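Local coordinates for periplasmic binding protein (Veillonella parvula, PDB 4N01) that probably captures a solute, perhaps a metal chelate, in the cleft between two alpha/beta lobes and hands it to an ABC-type importer in the cell membrane, at residues Thr42-Trp46 with Phe57-Ser61; Met69-Glu75 with Ala90-Ile96; Trp153-Ser157 with Asp171-Leu175; Arg208-Ile213 with Gly237-Met242; Gly254-Thr258 with Asn292-Gln296. All blocks are in the same frame, centred on the assembly; numbering follows the deposited sequence.

Contact 1: residues Thr42-Trp46 with Phe57-Ser61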
# COMPACT_ATOMS: atom_id res chain seq x y z
N THR A 42 -2.92 -1.72 -31.08
CA THR A 42 -1.99 -0.71 -30.60
C THR A 42 -1.15 -1.25 -29.44
O THR A 42 -1.48 -2.26 -28.83
CB THR A 42 -2.72 0.58 -30.17
OG1 THR A 42 -3.93 0.72 -30.92
CG2 THR A 42 -1.83 1.78 -30.44
N SER A 43 -0.03 -0.58 -29.16
CA SER A 43 0.82 -0.95 -28.05
C SER A 43 0.28 -0.33 -26.77
O SER A 43 -0.43 0.68 -26.81
CB SER A 43 2.25 -0.46 -28.27
OG SER A 43 2.87 -1.16 -29.33
N VAL A 44 0.63 -0.93 -25.64
CA VAL A 44 0.41 -0.32 -24.35
C VAL A 44 1.77 0.26 -23.97
O VAL A 44 2.77 -0.45 -23.96
CB VAL A 44 -0.06 -1.36 -23.33
CG1 VAL A 44 -0.19 -0.74 -21.93
CG2 VAL A 44 -1.40 -1.94 -23.78
N THR A 45 1.81 1.56 -23.72
CA THR A 45 3.09 2.24 -23.52
C THR A 45 3.14 2.99 -22.19
O THR A 45 2.11 3.42 -21.66
CB THR A 45 3.38 3.24 -24.66
OG1 THR A 45 2.38 4.27 -24.66
CG2 THR A 45 3.38 2.52 -26.01
N TRP A 46 4.34 3.13 -21.66
CA TRP A 46 4.53 3.88 -20.42
C TRP A 46 6.00 4.25 -20.27
O TRP A 46 6.83 3.81 -21.07
CB TRP A 46 4.04 3.09 -19.20
CG TRP A 46 4.90 1.91 -18.80
CD1 TRP A 46 5.86 1.89 -17.82
CD2 TRP A 46 4.87 0.58 -19.35
NE1 TRP A 46 6.43 0.64 -17.73
CE2 TRP A 46 5.83 -0.18 -18.66
CE3 TRP A 46 4.11 -0.04 -20.36
CZ2 TRP A 46 6.06 -1.53 -18.93
CZ3 TRP A 46 4.34 -1.38 -20.64
CH2 TRP A 46 5.31 -2.11 -19.93
N PHE A 57 8.83 2.36 -22.39
CA PHE A 57 8.50 0.94 -22.51
C PHE A 57 7.24 0.72 -23.35
O PHE A 57 6.37 1.60 -23.41
CB PHE A 57 8.28 0.33 -21.11
CG PHE A 57 9.48 0.41 -20.20
CD1 PHE A 57 10.52 -0.52 -20.31
CD2 PHE A 57 9.57 1.40 -19.24
CE1 PHE A 57 11.63 -0.45 -19.47
CE2 PHE A 57 10.68 1.48 -18.39
CZ PHE A 57 11.70 0.55 -18.50
N ALA A 58 7.14 -0.44 -23.99
CA ALA A 58 5.94 -0.80 -24.74
C ALA A 58 5.76 -2.31 -24.78
O ALA A 58 6.73 -3.05 -24.82
CB ALA A 58 6.02 -0.26 -26.16
N VAL A 59 4.50 -2.76 -24.76
CA VAL A 59 4.19 -4.17 -25.03
C VAL A 59 3.02 -4.28 -26.00
O VAL A 59 2.12 -3.44 -26.01
CB VAL A 59 3.87 -4.96 -23.74
CG1 VAL A 59 5.06 -4.94 -22.80
CG2 VAL A 59 2.62 -4.40 -23.05
N LYS A 60 3.05 -5.31 -26.83
CA LYS A 60 1.97 -5.58 -27.78
C LYS A 60 1.23 -6.86 -27.40
O LYS A 60 0.26 -7.24 -28.06
CB LYS A 60 2.54 -5.72 -29.20
CG LYS A 60 3.20 -4.47 -29.71
CD LYS A 60 4.49 -4.80 -30.45
CE LYS A 60 4.23 -5.39 -31.81
NZ LYS A 60 5.49 -5.77 -32.51
N SER A 61 1.71 -7.52 -26.36
CA SER A 61 1.13 -8.77 -25.89
C SER A 61 1.52 -8.94 -24.43
O SER A 61 2.53 -8.38 -23.99
CB SER A 61 1.66 -9.95 -26.71
OG SER A 61 0.94 -11.14 -26.41

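Contact 2: residues Met69-Glu75 with Ala90-Ile96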
# COMPACT_ATOMS: atom_id res chain seq x y z
N MSE A 69 8.53 -7.71 -7.34
CA MSE A 69 9.55 -7.52 -6.32
C MSE A 69 8.98 -7.07 -4.97
O MSE A 69 9.73 -6.89 -4.01
CB MSE A 69 10.58 -6.48 -6.79
CG MSE A 69 11.31 -6.85 -8.07
SE MSE A 69 12.67 -8.23 -7.85
CE MSE A 69 14.14 -7.09 -7.22
N SER A 70 7.67 -6.86 -4.90
CA SER A 70 7.06 -6.35 -3.66
C SER A 70 5.72 -7.03 -3.41
O SER A 70 5.05 -7.46 -4.35
CB SER A 70 6.83 -4.84 -3.75
OG SER A 70 8.03 -4.17 -4.10
N GLN A 71 5.31 -7.12 -2.15
CA GLN A 71 4.06 -7.80 -1.86
C GLN A 71 2.85 -7.08 -2.45
O GLN A 71 1.89 -7.73 -2.91
CB GLN A 71 3.85 -8.01 -0.36
CG GLN A 71 2.55 -8.74 -0.05
CD GLN A 71 2.46 -9.20 1.38
OE1 GLN A 71 3.46 -9.20 2.12
NE2 GLN A 71 1.26 -9.60 1.80
N ALA A 72 2.88 -5.75 -2.43
CA ALA A 72 1.77 -4.95 -2.92
C ALA A 72 1.51 -5.20 -4.41
O ALA A 72 0.36 -5.42 -4.81
CB ALA A 72 1.99 -3.47 -2.64
N THR A 73 2.55 -5.18 -5.22
CA THR A 73 2.37 -5.47 -6.64
C THR A 73 2.06 -6.95 -6.87
O THR A 73 1.37 -7.30 -7.83
CB THR A 73 3.58 -5.03 -7.49
OG1 THR A 73 4.78 -5.58 -6.92
CG2 THR A 73 3.68 -3.50 -7.54
N THR A 74 2.56 -7.84 -6.01
CA THR A 74 2.17 -9.25 -6.08
C THR A 74 0.67 -9.42 -5.91
O THR A 74 0.02 -10.14 -6.68
CB THR A 74 2.90 -10.10 -5.03
OG1 THR A 74 4.28 -10.22 -5.39
CG2 THR A 74 2.29 -11.51 -4.93
N GLU A 75 0.10 -8.73 -4.92
CA GLU A 75 -1.34 -8.81 -4.70
C GLU A 75 -2.13 -8.19 -5.85
O GLU A 75 -3.15 -8.75 -6.26
CB GLU A 75 -1.72 -8.24 -3.31
CG GLU A 75 -1.08 -9.09 -2.20
CD GLU A 75 -1.48 -8.71 -0.77
OE1 GLU A 75 -2.07 -7.62 -0.55
OE2 GLU A 75 -1.18 -9.51 0.15
N ALA A 90 8.68 -11.76 -4.76
CA ALA A 90 9.72 -11.51 -3.78
C ALA A 90 9.23 -10.63 -2.65
O ALA A 90 8.20 -9.95 -2.77
CB ALA A 90 10.94 -10.90 -4.43
N PHE A 91 9.99 -10.65 -1.56
CA PHE A 91 9.80 -9.73 -0.45
C PHE A 91 8.39 -9.71 0.12
O PHE A 91 7.78 -8.65 0.26
CB PHE A 91 10.26 -8.32 -0.85
CG PHE A 91 11.04 -7.62 0.22
CD1 PHE A 91 12.27 -7.04 -0.06
CD2 PHE A 91 10.55 -7.55 1.52
CE1 PHE A 91 13.00 -6.40 0.93
CE2 PHE A 91 11.26 -6.91 2.51
CZ PHE A 91 12.49 -6.33 2.22
N LYS A 92 7.87 -10.89 0.47
CA LYS A 92 6.61 -10.96 1.21
C LYS A 92 6.82 -10.30 2.58
O LYS A 92 7.81 -10.58 3.25
CB LYS A 92 6.21 -12.43 1.39
CG LYS A 92 4.99 -12.62 2.28
CD LYS A 92 4.59 -14.09 2.37
CE LYS A 92 3.44 -14.29 3.35
NZ LYS A 92 3.40 -15.66 3.93
N GLU A 93 5.91 -9.42 2.98
CA GLU A 93 6.05 -8.67 4.24
C GLU A 93 5.10 -9.12 5.34
O GLU A 93 5.38 -8.94 6.52
CB GLU A 93 5.82 -7.17 4.01
CG GLU A 93 6.85 -6.50 3.13
CD GLU A 93 6.46 -5.08 2.76
OE1 GLU A 93 5.92 -4.35 3.64
OE2 GLU A 93 6.68 -4.68 1.60
N GLU A 94 3.97 -9.68 4.94
CA GLU A 94 2.92 -10.06 5.89
C GLU A 94 2.06 -11.12 5.23
O GLU A 94 2.27 -11.43 4.06
CB GLU A 94 2.08 -8.84 6.29
CG GLU A 94 1.68 -7.93 5.13
CD GLU A 94 0.75 -6.78 5.55
OE1 GLU A 94 -0.46 -7.03 5.76
OE2 GLU A 94 1.23 -5.61 5.65
N GLU A 95 1.09 -11.67 5.97
CA GLU A 95 0.19 -12.68 5.42
C GLU A 95 -0.46 -12.18 4.14
O GLU A 95 -0.93 -11.04 4.07
CB GLU A 95 -0.91 -13.06 6.43
CG GLU A 95 -1.87 -14.15 5.93
CD GLU A 95 -3.14 -14.29 6.77
OE1 GLU A 95 -3.59 -13.28 7.35
OE2 GLU A 95 -3.68 -15.41 6.84
N ILE A 96 -0.47 -13.03 3.11
CA ILE A 96 -1.08 -12.68 1.83
C ILE A 96 -2.58 -12.47 2.07
O ILE A 96 -3.19 -13.18 2.87
CB ILE A 96 -0.88 -13.82 0.82
CG1 ILE A 96 0.62 -14.05 0.61
CG2 ILE A 96 -1.58 -13.51 -0.51
CD1 ILE A 96 1.37 -12.80 0.17
O HOH W 1 7.35 -6.09 -0.27
O HOH W 2 4.50 -4.19 -0.55
O HOH W 3 5.72 -10.80 -3.00

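Contact 3: residues Trp153-Ser157 with Asp171-Leu175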
# COMPACT_ATOMS: atom_id res chain seq x y z
N TRP A 153 7.66 -1.68 -14.74
CA TRP A 153 6.48 -0.84 -14.53
C TRP A 153 6.26 -0.65 -13.05
O TRP A 153 6.31 -1.61 -12.29
CB TRP A 153 5.24 -1.52 -15.11
CG TRP A 153 3.99 -0.73 -14.87
CD1 TRP A 153 3.60 0.40 -15.53
CD2 TRP A 153 2.98 -0.99 -13.89
NE1 TRP A 153 2.41 0.85 -15.02
CE2 TRP A 153 2.01 0.01 -14.02
CE3 TRP A 153 2.81 -1.98 -12.92
CZ2 TRP A 153 0.87 0.06 -13.21
CZ3 TRP A 153 1.68 -1.94 -12.12
CH2 TRP A 153 0.72 -0.92 -12.27
N ILE A 154 6.00 0.59 -12.65
CA ILE A 154 5.74 0.89 -11.24
C ILE A 154 4.42 1.64 -11.11
O ILE A 154 4.20 2.62 -11.83
CB ILE A 154 6.87 1.78 -10.67
CG1 ILE A 154 8.21 1.04 -10.74
CG2 ILE A 154 6.55 2.19 -9.22
CD1 ILE A 154 9.39 1.92 -10.42
N PRO A 155 3.53 1.17 -10.23
CA PRO A 155 2.27 1.89 -10.00
C PRO A 155 2.53 3.36 -9.69
O PRO A 155 3.39 3.69 -8.87
CB PRO A 155 1.67 1.18 -8.79
CG PRO A 155 2.18 -0.26 -8.91
CD PRO A 155 3.60 -0.09 -9.46
N GLU A 156 1.79 4.24 -10.36
CA GLU A 156 1.89 5.67 -10.06
C GLU A 156 1.57 5.96 -8.61
O GLU A 156 2.05 6.95 -8.05
CB GLU A 156 0.97 6.48 -10.97
CG GLU A 156 1.40 6.47 -12.44
CD GLU A 156 2.70 7.23 -12.68
OE1 GLU A 156 2.91 8.28 -12.03
OE2 GLU A 156 3.51 6.77 -13.52
N SER A 157 0.75 5.11 -7.99
CA SER A 157 0.32 5.36 -6.61
C SER A 157 1.50 5.21 -5.64
O SER A 157 1.43 5.62 -4.48
CB SER A 157 -0.85 4.45 -6.21
OG SER A 157 -0.51 3.07 -6.37
N ASP A 171 -3.93 2.66 -11.81
CA ASP A 171 -2.81 1.71 -11.87
C ASP A 171 -3.31 0.29 -12.14
O ASP A 171 -2.70 -0.46 -12.91
CB ASP A 171 -2.02 1.68 -10.56
CG ASP A 171 -1.18 2.93 -10.34
OD1 ASP A 171 -0.80 3.61 -11.34
OD2 ASP A 171 -0.89 3.23 -9.16
N MSE A 172 -4.40 -0.09 -11.48
CA MSE A 172 -4.97 -1.42 -11.71
C MSE A 172 -5.43 -1.56 -13.16
O MSE A 172 -5.24 -2.60 -13.78
CB MSE A 172 -6.11 -1.71 -10.74
CG MSE A 172 -5.63 -2.08 -9.33
SE MSE A 172 -4.78 -3.85 -9.32
CE MSE A 172 -6.37 -4.93 -9.06
N ILE A 173 -6.04 -0.50 -13.69
CA ILE A 173 -6.48 -0.51 -15.08
C ILE A 173 -5.30 -0.65 -16.03
O ILE A 173 -5.33 -1.45 -16.98
CB ILE A 173 -7.28 0.76 -15.43
CG1 ILE A 173 -8.52 0.87 -14.53
CG2 ILE A 173 -7.70 0.74 -16.89
CD1 ILE A 173 -9.56 -0.20 -14.81
N LYS A 174 -4.25 0.13 -15.77
CA LYS A 174 -3.04 0.10 -16.59
C LYS A 174 -2.38 -1.28 -16.55
O LYS A 174 -1.95 -1.82 -17.58
CB LYS A 174 -2.04 1.15 -16.09
CG LYS A 174 -0.83 1.35 -17.00
CD LYS A 174 -1.24 1.97 -18.35
CE LYS A 174 -0.00 2.37 -19.13
NZ LYS A 174 -0.36 3.02 -20.42
N LEU A 175 -2.28 -1.84 -15.35
CA LEU A 175 -1.72 -3.19 -15.20
C LEU A 175 -2.55 -4.17 -16.00
O LEU A 175 -2.00 -5.03 -16.72
CB LEU A 175 -1.68 -3.59 -13.72
CG LEU A 175 -1.12 -4.97 -13.35
CD1 LEU A 175 0.30 -5.16 -13.86
CD2 LEU A 175 -1.16 -5.16 -11.84

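Contact 4: residues Arg208-Ile213 with Gly237-Met242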
# COMPACT_ATOMS: atom_id res chain seq x y z
N ARG A 208 -16.65 14.58 11.12
CA ARG A 208 -15.35 14.04 10.74
C ARG A 208 -14.52 13.86 12.00
O ARG A 208 -14.76 14.51 13.02
CB ARG A 208 -14.64 15.00 9.77
CG ARG A 208 -15.48 15.37 8.54
CD ARG A 208 -14.67 16.21 7.56
NE ARG A 208 -13.53 15.46 7.04
CZ ARG A 208 -13.59 14.65 5.99
NH1 ARG A 208 -14.75 14.48 5.36
NH2 ARG A 208 -12.50 14.00 5.58
N LYS A 209 -13.53 12.98 11.94
CA LYS A 209 -12.69 12.70 13.11
C LYS A 209 -11.23 12.94 12.78
O LYS A 209 -10.80 12.73 11.64
CB LYS A 209 -12.88 11.25 13.56
CG LYS A 209 -14.29 10.93 13.99
CD LYS A 209 -14.68 11.67 15.25
CE LYS A 209 -16.08 11.27 15.69
NZ LYS A 209 -16.43 11.82 17.02
N ARG A 210 -10.45 13.35 13.78
CA ARG A 210 -9.02 13.57 13.57
C ARG A 210 -8.24 12.34 14.01
O ARG A 210 -8.50 11.78 15.07
CB ARG A 210 -8.57 14.82 14.31
CG ARG A 210 -9.07 16.07 13.61
CD ARG A 210 -9.18 17.24 14.54
NE ARG A 210 -7.89 17.70 15.06
CZ ARG A 210 -7.03 18.45 14.37
NH1 ARG A 210 -7.30 18.81 13.12
NH2 ARG A 210 -5.89 18.85 14.94
N VAL A 211 -7.30 11.90 13.17
CA VAL A 211 -6.58 10.65 13.44
C VAL A 211 -5.06 10.83 13.37
O VAL A 211 -4.55 11.73 12.71
CB VAL A 211 -7.03 9.50 12.51
CG1 VAL A 211 -8.55 9.33 12.58
CG2 VAL A 211 -6.59 9.74 11.05
N PHE A 212 -4.33 9.96 14.05
CA PHE A 212 -2.88 9.96 13.99
C PHE A 212 -2.45 8.54 13.67
O PHE A 212 -2.93 7.58 14.28
CB PHE A 212 -2.30 10.39 15.35
CG PHE A 212 -0.81 10.20 15.47
CD1 PHE A 212 0.07 11.00 14.74
CD2 PHE A 212 -0.30 9.23 16.31
CE1 PHE A 212 1.45 10.82 14.85
CE2 PHE A 212 1.08 9.05 16.44
CZ PHE A 212 1.95 9.84 15.71
N ILE A 213 -1.58 8.39 12.68
CA ILE A 213 -1.09 7.07 12.32
C ILE A 213 0.25 6.79 13.02
O ILE A 213 1.22 7.53 12.84
CB ILE A 213 -0.90 6.92 10.80
CG1 ILE A 213 -2.25 7.06 10.09
CG2 ILE A 213 -0.30 5.56 10.49
CD1 ILE A 213 -2.58 8.47 9.68
N GLY A 237 -13.93 10.34 6.26
CA GLY A 237 -14.02 11.36 7.29
C GLY A 237 -12.98 11.20 8.38
O GLY A 237 -13.23 11.57 9.52
N ALA A 238 -11.83 10.63 8.04
CA ALA A 238 -10.74 10.49 9.00
C ALA A 238 -9.60 11.38 8.53
O ALA A 238 -8.98 11.11 7.51
CB ALA A 238 -10.30 9.04 9.08
N ASP A 239 -9.35 12.47 9.25
CA ASP A 239 -8.37 13.46 8.80
C ASP A 239 -7.04 13.34 9.54
O ASP A 239 -6.98 13.55 10.74
CB ASP A 239 -8.94 14.87 9.01
CG ASP A 239 -10.13 15.15 8.11
OD1 ASP A 239 -10.06 14.80 6.91
OD2 ASP A 239 -11.12 15.75 8.59
N ASN A 240 -5.98 13.01 8.81
CA ASN A 240 -4.64 12.82 9.37
C ASN A 240 -4.10 14.12 9.97
O ASN A 240 -3.93 15.11 9.25
CB ASN A 240 -3.70 12.30 8.27
CG ASN A 240 -2.29 12.04 8.76
OD1 ASN A 240 -1.98 12.23 9.94
ND2 ASN A 240 -1.42 11.56 7.86
N VAL A 241 -3.84 14.13 11.28
CA VAL A 241 -3.42 15.37 11.94
C VAL A 241 -2.01 15.81 11.55
O VAL A 241 -1.61 16.95 11.82
CB VAL A 241 -3.50 15.31 13.49
CG1 VAL A 241 -4.96 15.14 13.94
CG2 VAL A 241 -2.64 14.18 14.02
N MSE A 242 -1.26 14.91 10.93
CA MSE A 242 0.09 15.27 10.49
C MSE A 242 0.10 15.84 9.06
O MSE A 242 1.13 16.31 8.58
CB MSE A 242 1.07 14.08 10.60
CG MSE A 242 1.16 13.51 12.02
SE MSE A 242 1.57 14.87 13.39
CE MSE A 242 3.50 14.88 13.16
O HOH W 4 -0.44 10.62 11.40

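Contact 5: residues Gly254-Thr258 with Asn292-Gln296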
# COMPACT_ATOMS: atom_id res chain seq x y z
N GLY A 254 8.00 12.23 13.37
CA GLY A 254 7.27 13.38 13.86
C GLY A 254 7.74 13.69 15.27
O GLY A 254 8.63 13.02 15.80
N SER A 255 7.14 14.72 15.88
CA SER A 255 7.38 15.04 17.28
C SER A 255 6.10 14.78 18.06
O SER A 255 5.01 15.07 17.57
CB SER A 255 7.79 16.50 17.43
OG SER A 255 9.11 16.71 16.96
N TRP A 256 6.23 14.23 19.27
CA TRP A 256 5.07 14.04 20.13
C TRP A 256 4.41 15.39 20.45
O TRP A 256 3.20 15.44 20.63
CB TRP A 256 5.45 13.33 21.43
CG TRP A 256 5.68 11.83 21.31
CD1 TRP A 256 6.82 11.15 21.66
CD2 TRP A 256 4.76 10.84 20.82
NE1 TRP A 256 6.65 9.80 21.41
CE2 TRP A 256 5.40 9.59 20.89
CE3 TRP A 256 3.45 10.90 20.31
CZ2 TRP A 256 4.78 8.41 20.49
CZ3 TRP A 256 2.84 9.73 19.91
CH2 TRP A 256 3.50 8.50 20.00
N GLU A 257 5.20 16.46 20.54
CA GLU A 257 4.65 17.80 20.79
C GLU A 257 3.58 18.14 19.76
O GLU A 257 2.53 18.69 20.11
CB GLU A 257 5.75 18.87 20.76
CG GLU A 257 6.60 18.89 22.02
CD GLU A 257 7.52 17.69 22.12
OE1 GLU A 257 7.88 17.12 21.06
OE2 GLU A 257 7.89 17.31 23.25
N THR A 258 3.84 17.78 18.51
CA THR A 258 2.92 18.09 17.43
C THR A 258 1.65 17.26 17.57
O THR A 258 0.54 17.77 17.39
CB THR A 258 3.59 17.82 16.07
OG1 THR A 258 4.76 18.64 15.96
CG2 THR A 258 2.63 18.17 14.94
N ASN A 292 3.41 6.41 28.41
CA ASN A 292 4.09 7.68 28.16
C ASN A 292 3.32 8.83 28.81
O ASN A 292 2.24 9.21 28.34
CB ASN A 292 4.22 7.90 26.66
CG ASN A 292 5.13 9.07 26.30
OD1 ASN A 292 5.31 10.01 27.08
ND2 ASN A 292 5.70 9.02 25.10
N PRO A 293 3.87 9.39 29.90
CA PRO A 293 3.15 10.42 30.66
C PRO A 293 2.85 11.66 29.82
O PRO A 293 1.89 12.36 30.10
CB PRO A 293 4.13 10.77 31.79
CG PRO A 293 5.10 9.63 31.84
CD PRO A 293 5.21 9.12 30.44
N GLN A 294 3.65 11.91 28.79
CA GLN A 294 3.45 13.10 27.96
C GLN A 294 2.15 13.03 27.15
O GLN A 294 1.62 14.06 26.75
CB GLN A 294 4.64 13.32 27.02
CG GLN A 294 4.87 14.79 26.64
CD GLN A 294 5.93 14.98 25.56
OE1 GLN A 294 6.57 14.03 25.11
NE2 GLN A 294 6.11 16.23 25.13
N LEU A 295 1.64 11.82 26.94
CA LEU A 295 0.53 11.62 26.00
C LEU A 295 -0.82 11.42 26.68
O LEU A 295 -1.83 11.16 26.02
CB LEU A 295 0.82 10.39 25.13
CG LEU A 295 2.19 10.40 24.44
CD1 LEU A 295 2.37 9.13 23.61
CD2 LEU A 295 2.33 11.65 23.57
N GLN A 296 -0.83 11.54 28.00
CA GLN A 296 -1.98 11.07 28.77
C GLN A 296 -3.25 11.90 28.62
O GLN A 296 -4.34 11.42 28.92
CB GLN A 296 -1.63 10.86 30.24
CG GLN A 296 -1.24 9.42 30.54
CD GLN A 296 -2.26 8.40 30.01
OE1 GLN A 296 -1.88 7.31 29.58
NE2 GLN A 296 -3.55 8.74 30.07
O HOH W 5 8.60 14.41 23.16

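Contact 1: residues Thr42-Trp46 with Phe57-Ser61
Trp46 and Phe57 form the tight end of an antiparallel beta hairpin, in which residues 44-46 pair with 57-59. CB of Phe57 sits over the six-membered part of the Trp46 indole, 3.7 Å from its centroid and 19° off the normal, a CH-pi contact. The Phe57 ring itself lies at 23° to the five-membered indole ring but is slid so far that the two scarcely overlap. Trp46 reaches this place because its CG stands between backbone N and carbonyl carbon (chi1 72°), which turns the indole back across the partner strand until CH2 meets CG1 of Val59 at its edge, 4.0 Å away. Two backbone pairs pin the register: Val44 N to Val59 O (2.9 Å) with its return bond, and the Trp46-Phe57 pair, where Phe57 N reaches Trp46 O at 2.8 Å. The other face, bearing Thr45 and Ala58, is solvent-facing and loose, with Thr45 CG2 and Ala58 CB 3.8 Å apart; at the frayed end Ser43 OG touches Lys60 CG. A leucine in place of Trp46 would probably leave Phe57 CB and Val59 CG1 without their flat partner. The packed face lies against strand 151-153, where Trp46 NE1 bonds to Ile152 O and the indole meets Trp153 edge-to-face, and against helix 165-178 through Ile178.

Contact 2: residues Met69-Glu75 with Ala90-Ile96
Gln71 OE1 takes two backbone N-H groups of the 90-96 loop at once. Glu93 N comes nearly straight on to the carbonyl at 2.6 Å, while Glu94 N, at 2.9 Å, lies in the carbonyl plane on a lone pair. On the other side of the amide, NE2 gives a straight bond (2.9 Å, 173°) to Glu75 OE2, one helical turn on, approaching from above the carboxylate plane; its bonds to the carbonyls of Glu94 and Glu95 are weak. The side chain spans the gap because CG is anti to the backbone N (chi1 -179°) and the chain beyond is extended. An alanine here is likely to leave the Glu93 and Glu94 amides without their shared acceptor and the loop freer to move. Water fills the next layer: one molecule accepts from Gln71 N and donates to Phe91 O. Packing is sparse, chiefly Ile96 CD1 at 3.6 Å from Gln71 NE2 and Phe91 CB against Met69 O. Arg319 forms a salt bridge with Glu75 OE2 and also bonds to Glu95 O. Thus the start of helix 71-79 joins the loop chiefly through one neutral amide, with waters alongside; donors at its oxygen and a carboxylate at its nitrogen fix its rotation.

Contact 3: residues Trp153-Ser157 with Asp171-Leu175
The carboxylate of Asp171 is met by three donors from the 153-157 turn. OD2 accepts two of them: Ser157 N, at 2.8 Å on the syn lone pair, and Ser157 OG, also at 2.8 Å but nearly in line with the C-O bond. OD1 takes Glu156 N at 2.8 Å, from 38° above the carboxylate plane and with a bent N-H angle of 139°. Ser157 can grip with both groups because its OG stands between backbone N and carbonyl carbon (chi1 57°), which brings hydroxyl and amide to the same oxygen. Pro155 CB closes in on OD2 at 3.3 Å.

Behind this shell the Trp153 indole packs between the loop and helix 165-178. Its side chain crosses that of Leu175 at about a right angle, CH2 meeting Leu175 CB at 3.9 Å. The same CH2 corner touches the backbone O of Asp171, while NE1 lies 3.8 Å from Lys174 CG. The Lys174 amine continues past the ring to Thr45 O, and Trp153 O is held by Thr129 OG1. Pro155 also rests on Thr73 and Met76 of helix 71-79.

With both oxygens engaged by N-H and O-H donors, this buried carboxylate would probably remain ionised, tying the start of the 3-10 turn to the helix that follows.

Contact 4: residues Arg208-Ile213 with Gly237-Met242
Arg208 lays its guanidinium side-on against the carboxylate of Asp239 in a two-pronged salt bridge at one end of a parallel strand pair. NE reaches OD2 at 2.9 Å (172°) and NH2 reaches OD1 at the same length. The two planes are turned only 24° apart, and both carboxylate oxygens are met on their syn sides. A bend at chi3 (63°) folds the arginine over Gly237, whose CA lies 3.4 Å above one guanidinium face. Gly237, with positive phi, ends helix 228-234 as the C-prime residue of a Schellman motif, and Lys234 O is a second acceptor for NH2.

Arg210, on the same sheet face as Asp239, instead crosses Val241 at about a right angle, with CG1 of the valine over a guanidinium face and 3.6 Å from Arg210 CB; its NH2 bonds to Gln262 O. The opposite face is apolar where Val211 CG1 meets Ala238 CB at 3.9 Å. Farther along, Phe212 and Met242 lie side by side, pointing the same way: CG of the selenomethionine is in the ring plane at its edge, and the selenium makes an oblique Met-aromatic contact. Asn240 closes an Asx turn, OD1 accepting from Met242 N, while a water links that oxygen to Ile213 N and ND2 bonds to Ala224 O.

Four backbone bonds from Lys209 N to Val211 O set the register of edge strand 238-240 beside 209-214. The chemistry grades from a paired charge at the exposed Arg208 end to mainly apolar packing at the buried Phe212 end, with the Asn240 amide and a bound water beside it.

Contact 5: residues Gly254-Thr258 with Asn292-Gln296
Leu295 sends its CG away from the carbonyl carbon (chi1 -52°) and Trp256 does likewise, which turns the leucine methyls onto one face of the indole. Leu295 belongs to the loop between helices 280-290 and 299-303, which contains an Asx turn, Asn292 OD1 accepting from Gln294 N, and packs by a CH-pi contact on the first turn of helix 256-262. CD1 lies over the six-membered ring, 3.7 Å from its centroid and 7° off the normal, and CD2 touches CE3 at 3.5 Å; the two side chains cross at about a right angle. On the same face, above the five-membered end, sits Asn292 ND2, 3.9 Å from NE1, its amide plane standing 82° to the ring. Leu295 also packs on Ile260, one turn farther along the helix.

The polar part lies on the solvent side. Glu257 is bent at chi2, bringing its carboxylate round to the extended Gln294, whose amide plane is turned well away from it. NE2 of Gln294 donates to Glu257 OE2 at 2.8 Å, arriving from above the carboxylate plane. A water completes the bridge, donating to that same OE2 and, at 2.8 Å, to Gln294 OE1.

Contacts 1, 2 and 3 belong to the lobe of the five-stranded sheet, contacts 4 and 5 to that of the four-stranded one. Contacts 3 and 4 are mostly buried, the others partly; the centres of contacts 1 and 5 lie about 25 and 27 Å from the centre of the chain. Contact 1 packs on strand 151-153 and helix 165-178, the elements contact 3 joins, and meets it through Lys174 and Trp153; contact 2 touches contact 3 by Thr73 against Pro155. Phe212 and Met242 link contacts 4 and 5. Backbone pairing defines contacts 1 and 4, side-chain grips on backbone amides contacts 2 and 3; contact 5 rests on an indole under leucine methyls and a glutamine-carboxylate bond.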